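Local coordinates for protein transcriptional regulator Tm0710 (Thermotoga maritima, PDB 2A61) that probably regulates transcription by binding DNA as a MarR-family repressor or activator, using a winged helix-turn-helix domain in each of two subunits, at residues 36-41 with 69-74; 40-45 with 51-56. All blocks are in the same frame, centred on the assembly; numbering follows the deposited sequence.

Contact 1. Residues 36-41 with 69-74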
loop_
_atom_site.group_PDB
_atom_site.type_symbol
_atom_site.label_atom_id
_atom_site.label_comp_id
_atom_site.label_asym_id
_atom_site.label_seq_id
_atom_site.Cartn_x
_atom_site.Cartn_y
_atom_site.Cartn_z
ATOM N N PHE A 36 -5.874 2.820 -9.764
ATOM C CA PHE A 36 -4.665 2.016 -9.887
ATOM C C PHE A 36 -4.698 0.741 -9.022
ATOM O O PHE A 36 -4.236 -0.316 -9.444
ATOM C CB PHE A 36 -3.425 2.852 -9.503
ATOM C CG PHE A 36 -2.142 2.096 -9.600
ATOM C CD1 PHE A 36 -1.670 1.664 -10.835
ATOM C CD2 PHE A 36 -1.392 1.821 -8.465
ATOM C CE1 PHE A 36 -0.466 0.946 -10.918
ATOM C CE2 PHE A 36 -0.201 1.107 -8.559
ATOM C CZ PHE A 36 0.241 0.681 -9.788
ATOM N N ASP A 37 -5.242 0.862 -7.815
ATOM C CA ASP A 37 -5.414 -0.293 -6.925
ATOM C C ASP A 37 -6.289 -1.403 -7.571
ATOM O O ASP A 37 -6.001 -2.595 -7.399
ATOM C CB ASP A 37 -6.038 0.134 -5.606
ATOM C CG ASP A 37 -5.072 0.883 -4.686
ATOM O OD1 ASP A 37 -3.824 0.676 -4.727
ATOM O OD2 ASP A 37 -5.604 1.720 -3.916
ATOM N N ILE A 38 -7.353 -1.007 -8.278
ATOM C CA ILE A 38 -8.133 -1.961 -9.091
ATOM C C ILE A 38 -7.274 -2.580 -10.194
ATOM O O ILE A 38 -7.281 -3.805 -10.382
ATOM C CB ILE A 38 -9.356 -1.298 -9.754
ATOM C CG1 ILE A 38 -10.366 -0.861 -8.672
ATOM C CG2 ILE A 38 -9.935 -2.190 -10.833
ATOM C CD1 ILE A 38 -11.423 0.049 -9.217
ATOM N N LEU A 39 -6.538 -1.747 -10.918
ATOM C CA LEU A 39 -5.744 -2.251 -12.056
ATOM C C LEU A 39 -4.638 -3.169 -11.610
ATOM O O LEU A 39 -4.412 -4.209 -12.245
ATOM C CB LEU A 39 -5.107 -1.131 -12.865
ATOM C CG LEU A 39 -5.927 -0.247 -13.776
ATOM C CD1 LEU A 39 -5.012 0.867 -14.348
ATOM C CD2 LEU A 39 -6.519 -1.087 -14.900
ATOM N N GLN A 40 -3.923 -2.790 -10.536
ATOM C CA GLN A 40 -2.822 -3.625 -10.053
ATOM C C GLN A 40 -3.259 -4.941 -9.420
ATOM O O GLN A 40 -2.573 -5.931 -9.578
ATOM C CB GLN A 40 -1.816 -2.854 -9.167
ATOM C CG GLN A 40 -2.261 -2.539 -7.802
ATOM C CD GLN A 40 -1.091 -2.095 -6.894
ATOM O OE1 GLN A 40 -1.304 -1.450 -5.873
ATOM N NE2 GLN A 40 0.134 -2.453 -7.272
ATOM N N LYS A 41 -4.414 -4.944 -8.758
ATOM C CA LYS A 41 -5.025 -6.173 -8.258
ATOM C C LYS A 41 -5.351 -7.170 -9.366
ATOM O O LYS A 41 -5.029 -8.362 -9.238
ATOM C CB LYS A 41 -6.275 -5.851 -7.459
ATOM C CG LYS A 41 -6.981 -7.050 -6.873
ATOM C CD LYS A 41 -6.057 -7.975 -6.019
ATOM C CE LYS A 41 -5.408 -7.279 -4.805
ATOM N NZ LYS A 41 -4.432 -8.147 -3.993
ATOM N N LYS A 69 -15.956 2.138 -14.783
ATOM C CA LYS A 69 -16.560 2.719 -16.019
ATOM C C LYS A 69 -15.584 3.616 -16.783
ATOM O O LYS A 69 -15.525 3.582 -18.011
ATOM C CB LYS A 69 -17.794 3.524 -15.613
ATOM C CG LYS A 69 -18.474 4.335 -16.690
ATOM C CD LYS A 69 -19.741 5.008 -16.143
ATOM C CE LYS A 69 -19.427 6.070 -15.054
ATOM N NZ LYS A 69 -20.651 6.652 -14.443
ATOM N N ARG A 70 -14.817 4.418 -16.039
ATOM C CA ARG A 70 -13.783 5.286 -16.641
ATOM C C ARG A 70 -12.614 4.457 -17.163
ATOM O O ARG A 70 -12.096 4.715 -18.223
ATOM C CB ARG A 70 -13.218 6.224 -15.607
ATOM C CG ARG A 70 -13.923 7.553 -15.452
ATOM C CD ARG A 70 -12.961 8.408 -14.534
ATOM N NE ARG A 70 -13.391 8.181 -13.177
ATOM C CZ ARG A 70 -12.715 8.474 -12.083
ATOM N NH1 ARG A 70 -11.502 8.999 -12.141
ATOM N NH2 ARG A 70 -13.292 8.231 -10.935
ATOM N N LEU A 71 -12.192 3.454 -16.398
ATOM C CA LEU A 71 -11.108 2.579 -16.864
ATOM C C LEU A 71 -11.480 1.806 -18.128
ATOM O O LEU A 71 -10.620 1.542 -18.962
ATOM C CB LEU A 71 -10.662 1.612 -15.742
ATOM C CG LEU A 71 -9.885 2.231 -14.570
ATOM C CD1 LEU A 71 -9.696 1.211 -13.425
ATOM C CD2 LEU A 71 -8.494 2.770 -15.012
ATOM N N GLU A 72 -12.727 1.348 -18.206
ATOM C CA GLU A 72 -13.260 0.652 -19.402
ATOM C C GLU A 72 -13.359 1.626 -20.588
ATOM O O GLU A 72 -12.865 1.335 -21.679
ATOM C CB GLU A 72 -14.652 0.069 -19.088
ATOM C CG GLU A 72 -14.597 -1.203 -18.215
ATOM C CD GLU A 72 -15.940 -1.910 -18.170
ATOM O OE1 GLU A 72 -16.854 -1.400 -17.475
ATOM O OE2 GLU A 72 -16.092 -2.954 -18.880
ATOM N N ALA A 73 -13.940 2.802 -20.353
ATOM C CA ALA A 73 -14.066 3.797 -21.456
ATOM C C ALA A 73 -12.692 4.216 -21.985
ATOM O O ALA A 73 -12.525 4.415 -23.201
ATOM C CB ALA A 73 -14.870 5.061 -20.981
ATOM N N ASP A 74 -11.714 4.366 -21.082
ATOM C CA ASP A 74 -10.350 4.771 -21.491
ATOM C C ASP A 74 -9.414 3.641 -21.953
ATOM O O ASP A 74 -8.268 3.899 -22.306
ATOM C CB ASP A 74 -9.676 5.648 -20.410
ATOM C CG ASP A 74 -10.474 6.941 -20.088
ATOM O OD1 ASP A 74 -11.169 7.486 -20.981
ATOM O OD2 ASP A 74 -10.409 7.405 -18.935
#
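Leu-39 and Leu-71 both turn CG anti to the carbonyl carbon and beside the backbone N (chi1 -73° and -71°), and from opposing helices this conformation carries their branched ends into each other. The setting is the winged helix-turn-helix domain of the MarR family, where helix 33-45 packs against the end of helix 61-73, the probable DNA-recognition helix by analogy with relatives. The pair shows how two leucines can join helices whose closest CA atoms, those of Leu-39 and Leu-71, stay 8.7 Å apart. Leu-71 heads toward the other helix from its CB onward, whereas Leu-39 starts out along the flank of its helix and brings only its end over. Leu-39 CG sits in the fork of Leu-71, 4.1 Å from Leu-71 CD1 and as far from Leu-71 CD2. With an alanine at Leu-39, the fork of Leu-71 would probably lose most of its cover on this side, opening a gap beside Tyr-76 and Leu-77, which the removed branches also touched. No hydrogen bond crosses between the segments; the contact is buried and wholly apolar. Leu-77, from the first strand of the wing, rests on Ile-38, Leu-39 and Leu-71 alike, while Ile-101 of helix 95-119 covers Leu-39 as well. Ile-38 adds a looser touch of its own, its CG2 methyl lying 4.3 Å from CD1 of Leu-71.

Contact 2. Residues 40-45 with 51-56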
loop_
_atom_site.group_PDB
_atom_site.type_symbol
_atom_site.label_atom_id
_atom_site.label_comp_id
_atom_site.label_asym_id
_atom_site.label_seq_id
_atom_site.Cartn_x
_atom_site.Cartn_y
_atom_site.Cartn_z
ATOM N N GLN A 40 -3.923 -2.790 -10.536
ATOM C CA GLN A 40 -2.822 -3.625 -10.053
ATOM C C GLN A 40 -3.259 -4.941 -9.420
ATOM O O GLN A 40 -2.573 -5.931 -9.578
ATOM C CB GLN A 40 -1.816 -2.854 -9.167
ATOM C CG GLN A 40 -2.261 -2.539 -7.802
ATOM C CD GLN A 40 -1.091 -2.095 -6.894
ATOM O OE1 GLN A 40 -1.304 -1.450 -5.873
ATOM N NE2 GLN A 40 0.134 -2.453 -7.272
ATOM N N LYS A 41 -4.414 -4.944 -8.758
ATOM C CA LYS A 41 -5.025 -6.173 -8.258
ATOM C C LYS A 41 -5.351 -7.170 -9.366
ATOM O O LYS A 41 -5.029 -8.362 -9.238
ATOM C CB LYS A 41 -6.275 -5.851 -7.459
ATOM C CG LYS A 41 -6.981 -7.050 -6.873
ATOM C CD LYS A 41 -6.057 -7.975 -6.019
ATOM C CE LYS A 41 -5.408 -7.279 -4.805
ATOM N NZ LYS A 41 -4.432 -8.147 -3.993
ATOM N N ILE A 42 -5.947 -6.678 -10.453
ATOM C CA ILE A 42 -6.301 -7.531 -11.570
ATOM C C ILE A 42 -5.015 -7.935 -12.291
ATOM O O ILE A 42 -4.909 -9.055 -12.791
ATOM C CB ILE A 42 -7.318 -6.831 -12.548
ATOM C CG1 ILE A 42 -8.637 -6.551 -11.828
ATOM C CG2 ILE A 42 -7.542 -7.680 -13.816
ATOM C CD1 ILE A 42 -9.608 -5.517 -12.592
ATOM N N TYR A 43 -4.043 -7.028 -12.355
ATOM C CA TYR A 43 -2.785 -7.331 -13.016
ATOM C C TYR A 43 -2.099 -8.531 -12.356
ATOM O O TYR A 43 -1.562 -9.399 -13.031
ATOM C CB TYR A 43 -1.850 -6.124 -12.966
ATOM C CG TYR A 43 -0.470 -6.361 -13.570
ATOM C CD1 TYR A 43 -0.201 -6.011 -14.895
ATOM C CD2 TYR A 43 0.583 -6.906 -12.795
ATOM C CE1 TYR A 43 1.075 -6.231 -15.452
ATOM C CE2 TYR A 43 1.849 -7.120 -13.332
ATOM C CZ TYR A 43 2.080 -6.746 -14.651
ATOM O OH TYR A 43 3.308 -6.932 -15.188
ATOM N N PHE A 44 -2.146 -8.563 -11.033
ATOM C CA PHE A 44 -1.444 -9.606 -10.291
ATOM C C PHE A 44 -2.278 -10.858 -10.062
ATOM O O PHE A 44 -1.714 -11.972 -10.081
ATOM C CB PHE A 44 -0.865 -9.060 -8.968
ATOM C CG PHE A 44 0.338 -8.163 -9.153
ATOM C CD1 PHE A 44 1.522 -8.658 -9.724
ATOM C CD2 PHE A 44 0.292 -6.824 -8.733
ATOM C CE1 PHE A 44 2.662 -7.826 -9.880
ATOM C CE2 PHE A 44 1.391 -5.967 -8.913
ATOM C CZ PHE A 44 2.561 -6.453 -9.500
ATOM N N GLU A 45 -3.579 -10.704 -9.826
ATOM C CA GLU A 45 -4.426 -11.840 -9.461
ATOM C C GLU A 45 -5.419 -12.263 -10.528
ATOM O O GLU A 45 -6.089 -13.297 -10.399
ATOM C CB GLU A 45 -5.153 -11.561 -8.156
ATOM C CG GLU A 45 -4.294 -10.932 -7.108
ATOM C CD GLU A 45 -4.925 -11.007 -5.749
ATOM O OE1 GLU A 45 -4.182 -10.866 -4.758
ATOM O OE2 GLU A 45 -6.152 -11.265 -5.661
ATOM N N GLY A 51 -18.124 -7.042 -7.034
ATOM C CA GLY A 51 -18.157 -7.233 -5.586
ATOM C C GLY A 51 -16.813 -7.435 -4.915
ATOM O O GLY A 51 -16.616 -6.930 -3.829
ATOM N N GLU A 52 -15.902 -8.193 -5.542
ATOM C CA GLU A 52 -14.536 -8.400 -5.023
ATOM C C GLU A 52 -13.702 -7.100 -5.015
ATOM O O GLU A 52 -12.904 -6.838 -4.099
ATOM C CB GLU A 52 -13.819 -9.459 -5.867
ATOM C CG GLU A 52 -14.460 -10.884 -5.709
ATOM C CD GLU A 52 -13.906 -11.962 -6.659
ATOM O OE1 GLU A 52 -13.351 -11.617 -7.709
ATOM O OE2 GLU A 52 -14.094 -13.188 -6.378
ATOM N N LEU A 53 -13.877 -6.274 -6.034
ATOM C CA LEU A 53 -13.228 -4.951 -6.076
ATOM C C LEU A 53 -13.741 -4.029 -4.960
ATOM O O LEU A 53 -12.972 -3.290 -4.364
ATOM C CB LEU A 53 -13.420 -4.299 -7.454
ATOM C CG LEU A 53 -12.770 -5.019 -8.646
ATOM C CD1 LEU A 53 -13.094 -4.253 -9.998
ATOM C CD2 LEU A 53 -11.267 -5.141 -8.442
ATOM N N SER A 54 -15.044 -4.091 -4.684
ATOM C CA SER A 54 -15.669 -3.344 -3.584
ATOM C C SER A 54 -15.058 -3.731 -2.199
ATOM O O SER A 54 -14.720 -2.872 -1.370
ATOM C CB SER A 54 -17.195 -3.585 -3.633
ATOM O OG SER A 54 -17.764 -3.121 -2.455
ATOM N N VAL A 55 -14.874 -5.038 -1.992
ATOM C CA VAL A 55 -14.296 -5.574 -0.744
ATOM C C VAL A 55 -12.830 -5.171 -0.645
ATOM O O VAL A 55 -12.397 -4.749 0.421
ATOM C CB VAL A 55 -14.499 -7.119 -0.623
ATOM C CG1 VAL A 55 -13.728 -7.691 0.551
ATOM C CG2 VAL A 55 -16.015 -7.456 -0.481
ATOM N N LEU A 56 -12.092 -5.298 -1.751
ATOM C CA LEU A 56 -10.684 -4.913 -1.835
ATOM C C LEU A 56 -10.426 -3.457 -1.478
ATOM O O LEU A 56 -9.553 -3.142 -0.643
ATOM C CB LEU A 56 -10.137 -5.167 -3.268
ATOM C CG LEU A 56 -8.825 -4.449 -3.659
ATOM C CD1 LEU A 56 -7.539 -5.201 -3.137
ATOM C CD2 LEU A 56 -8.790 -4.169 -5.165
#
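Lys-41 folds its aliphatic chain against Leu-56, an instance of the general rule that a lysine at the border of a core can pack with its methylenes and still deliver its charge to solvent-side partners. Two successive bends, at chi2 (53°) and chi3 (60°), curl the chain back along its own helix instead of letting it run straight out. The curl presents several carbons to one leucine: Leu-56 CD2 lies 3.8 Å from Lys-41 CB and just as close to Lys-41 CG, while Leu-56 CD1 presses on Lys-41 CE at 3.4 Å, tighter than usual for two carbons. Leu-56 holds CG anti to its backbone N, which carries its fork to the lysine, and the two methyls then rest on separate parts of the chain. The same bends bring Lys-41 NZ to its own helix, where it makes a 2.8 Å salt bridge with Glu-45 OE1, one turn further on. The ammonium approaches from above the carboxylate, 74° out of its plane. The other oxygen, OE2, is bridged to Lys-48, so the carboxylate has two positive partners, which would probably favour its ionised form. Deeper in the domain, Ile-42 extends CD1 to within 4.5 Å of Leu-53 CD2, a light contact between two side chains that meet only at their ends. Around this inner pair the winged helix-turn-helix closes: Leu-91 of strand 88-93 touches both Ile-42 and Leu-53, Ile-93 rests on Ile-42, and Val-64 and Val-68 of helix 61-73 pack on Leu-53, so helices 33-45 and 50-57 share one core with the wing and the probable recognition helix.

Both contacts draw on helix 33-45, and together they tie it to the two helices of the helix-turn-helix: contact 1 to helix 61-73, contact 2 to the preceding helix 50-57. Contact 1 is fully buried and purely hydrophobic. Contact 2 grades from a buried apolar pair to a partly exposed margin, where lysine methylenes supply the apolar surface and a salt bridge runs along the helix. Their centres are about 10 Å apart, yet they merge into one core, since Ile-38 CG2 of the first lies 3.9 Å from Leu-53 CD1 of the second. Neighbouring faces of one helix thus serve interior and border with different chemistry.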